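Local coordinates for protein insecticidal Delta-Endotoxin Cry8Ea1 (Bacillus Thuringiensis, PDB 3EB7) that is a Bacillus thuringiensis crystal toxin that kills larvae of the soil pest Holotrichia parallela, probably by forming pores in gut membranes as related three-domain toxins do, at residues S413-Y418 with S431-S436. Sequence-based numbering, arbitrary orientation.
Sequences SHRLNY and SWTHRS
Arg415 and Thr433 face each other as a hydrogen-bonded antiparallel pair, and their side chains show how a beta hairpin can hold a buried charge on one face. The Arg415 chain bends at chi3 (78°), which turns the guanidinium back over strand 427-434, itself the middle strand of a three-stranded antiparallel sheet with strand 241-243. There Arg415 NH1 donates in the guanidinium plane to Thr433 OG1 (2.8 Å) and, tilted from that plane, to His434 O (3.1 Å), meeting this carbonyl from above its plane. Arg415 NE forms a salt bridge with Asp340 OD1. Near the hairpin's open end the rings of His414 and His434 make a T-shaped pair, the edge of His434 toward the face of His414, with planes at 80°. Ser413 O lies over the centre of the His434 ring and accepts from Arg435 N at 2.7 Å. Toward the turn, Leu416 CD1 makes a CH-pi contact over the face of the Trp432 six-membered ring, 4.1 Å from its centroid. A classic beta bulge follows: Asn417 N bonds to Ser431 O at 2.7 Å, and Tyr418 N reaches the same oxygen weakly at 3.3 Å. This close packing slackens at partly exposed Arg435, whose side chain leads away from strand 414-422, NH1 bonding to Tyr412 O and Glu410 O. With the Asp340 carboxylate, one hydroxyl and one carbonyl oxygen around it, the buried Arg415 guanidinium probably keeps its positive charge.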
loop_
_atom_site.group_PDB
_atom_site.type_symbol
_atom_site.label_atom_id
_atom_site.label_comp_id
_atom_site.label_asym_id
_atom_site.label_seq_id
_atom_site.Cartn_x
_atom_site.Cartn_y
_atom_site.Cartn_z
ATOM N N SER A 413 -5.588 8.975 3.796
ATOM C CA SER A 413 -4.556 8.047 3.318
ATOM C C SER A 413 -4.929 7.358 2.001
ATOM O O SER A 413 -4.033 6.919 1.284
ATOM C CB SER A 413 -4.200 7.020 4.390
ATOM O OG SER A 413 -5.348 6.308 4.827
ATOM N N HIS A 414 -6.228 7.301 1.682
ATOM C CA HIS A 414 -6.761 6.585 0.525
ATOM C C HIS A 414 -7.883 7.346 -0.114
ATOM O O HIS A 414 -8.455 8.259 0.493
ATOM C CB HIS A 414 -7.268 5.173 0.916
ATOM C CG HIS A 414 -6.178 4.260 1.375
ATOM N ND1 HIS A 414 -5.549 4.411 2.599
ATOM C CD2 HIS A 414 -5.560 3.222 0.755
ATOM C CE1 HIS A 414 -4.611 3.483 2.730
ATOM N NE2 HIS A 414 -4.606 2.744 1.624
ATOM N N ARG A 415 -8.169 6.980 -1.370
ATOM C CA ARG A 415 -9.262 7.572 -2.147
ATOM C C ARG A 415 -10.071 6.417 -2.719
ATOM O O ARG A 415 -9.499 5.335 -2.934
ATOM C CB ARG A 415 -8.705 8.438 -3.277
ATOM C CG ARG A 415 -7.980 7.626 -4.322
ATOM C CD ARG A 415 -7.627 8.435 -5.509
ATOM N NE ARG A 415 -6.453 9.265 -5.269
ATOM C CZ ARG A 415 -5.210 8.819 -5.110
ATOM N NH1 ARG A 415 -4.931 7.522 -5.198
ATOM N NH2 ARG A 415 -4.234 9.687 -4.894
ATOM N N LEU A 416 -11.372 6.635 -2.968
ATOM C CA LEU A 416 -12.233 5.611 -3.575
ATOM C C LEU A 416 -11.781 5.380 -5.019
ATOM O O LEU A 416 -11.607 6.346 -5.783
ATOM C CB LEU A 416 -13.723 5.997 -3.545
ATOM C CG LEU A 416 -14.719 4.943 -4.087
ATOM C CD1 LEU A 416 -14.664 3.693 -3.193
ATOM C CD2 LEU A 416 -16.155 5.513 -4.161
ATOM N N ASN A 417 -11.621 4.108 -5.384
ATOM C CA ASN A 417 -11.152 3.746 -6.692
ATOM C C ASN A 417 -12.221 3.043 -7.532
ATOM O O ASN A 417 -12.325 3.278 -8.734
ATOM C CB ASN A 417 -9.898 2.856 -6.557
ATOM C CG ASN A 417 -9.303 2.421 -7.913
ATOM O OD1 ASN A 417 -9.452 3.088 -8.933
ATOM N ND2 ASN A 417 -8.652 1.299 -7.912
ATOM N N TYR A 418 -13.010 2.174 -6.917
ATOM C CA TYR A 418 -13.924 1.352 -7.663
ATOM C C TYR A 418 -15.010 0.785 -6.739
ATOM O O TYR A 418 -14.877 0.812 -5.505
ATOM C CB TYR A 418 -13.128 0.219 -8.346
ATOM C CG TYR A 418 -13.685 -0.198 -9.695
ATOM C CD1 TYR A 418 -13.442 0.569 -10.844
ATOM C CD2 TYR A 418 -14.456 -1.361 -9.817
ATOM C CE1 TYR A 418 -13.983 0.172 -12.091
ATOM C CE2 TYR A 418 -14.986 -1.767 -11.053
ATOM C CZ TYR A 418 -14.751 -0.997 -12.165
ATOM O OH TYR A 418 -15.285 -1.391 -13.361
ATOM N N SER A 431 -13.336 -0.418 -3.365
ATOM C CA SER A 431 -11.872 -0.502 -3.422
ATOM C C SER A 431 -11.234 0.878 -3.428
ATOM O O SER A 431 -11.837 1.864 -3.831
ATOM C CB SER A 431 -11.381 -1.325 -4.635
ATOM O OG SER A 431 -11.516 -0.588 -5.834
ATOM N N TRP A 432 -9.997 0.933 -2.976
ATOM C CA TRP A 432 -9.341 2.196 -2.691
ATOM C C TRP A 432 -7.885 2.166 -3.089
ATOM O O TRP A 432 -7.246 1.133 -2.939
ATOM C CB TRP A 432 -9.419 2.481 -1.179
ATOM C CG TRP A 432 -10.797 2.431 -0.625
ATOM C CD1 TRP A 432 -11.567 1.311 -0.387
ATOM C CD2 TRP A 432 -11.566 3.542 -0.193
ATOM N NE1 TRP A 432 -12.772 1.688 0.147
ATOM C CE2 TRP A 432 -12.786 3.052 0.272
ATOM C CE3 TRP A 432 -11.336 4.916 -0.161
ATOM C CZ2 TRP A 432 -13.789 3.897 0.764
ATOM C CZ3 TRP A 432 -12.321 5.749 0.332
ATOM C CH2 TRP A 432 -13.529 5.239 0.781
ATOM N N THR A 433 -7.358 3.325 -3.497
ATOM C CA THR A 433 -5.941 3.481 -3.797
ATOM C C THR A 433 -5.310 4.412 -2.791
ATOM O O THR A 433 -5.990 5.262 -2.229
ATOM C CB THR A 433 -5.666 3.974 -5.247
ATOM O OG1 THR A 433 -6.391 5.176 -5.502
ATOM C CG2 THR A 433 -6.075 2.893 -6.291
ATOM N N HIS A 434 -4.008 4.219 -2.557
ATOM C CA HIS A 434 -3.210 5.017 -1.609
ATOM C C HIS A 434 -2.916 6.453 -2.091
ATOM O O HIS A 434 -2.666 6.717 -3.309
ATOM C CB HIS A 434 -1.901 4.262 -1.253
ATOM C CG HIS A 434 -1.230 4.758 -0.006
ATOM N ND1 HIS A 434 -0.347 5.816 -0.001
ATOM C CD2 HIS A 434 -1.317 4.340 1.283
ATOM C CE1 HIS A 434 0.060 6.047 1.234
ATOM N NE2 HIS A 434 -0.509 5.162 2.032
ATOM N N ARG A 435 -2.944 7.384 -1.131
ATOM C CA ARG A 435 -2.620 8.788 -1.371
ATOM C C ARG A 435 -1.275 8.980 -2.090
ATOM O O ARG A 435 -1.163 9.862 -2.921
ATOM C CB ARG A 435 -2.626 9.558 -0.036
ATOM C CG ARG A 435 -2.295 11.061 -0.114
ATOM C CD ARG A 435 -3.457 11.906 -0.653
ATOM N NE ARG A 435 -3.251 13.360 -0.492
ATOM C CZ ARG A 435 -3.462 14.064 0.633
ATOM N NH1 ARG A 435 -3.857 13.481 1.753
ATOM N NH2 ARG A 435 -3.237 15.380 0.646
ATOM N N SER A 436 -0.257 8.166 -1.800
ATOM C CA SER A 436 1.086 8.357 -2.438
ATOM C C SER A 436 1.099 8.195 -3.962
ATOM O O SER A 436 2.025 8.601 -4.619
ATOM C CB SER A 436 2.136 7.399 -1.838
ATOM O OG SER A 436 1.705 6.052 -1.930
#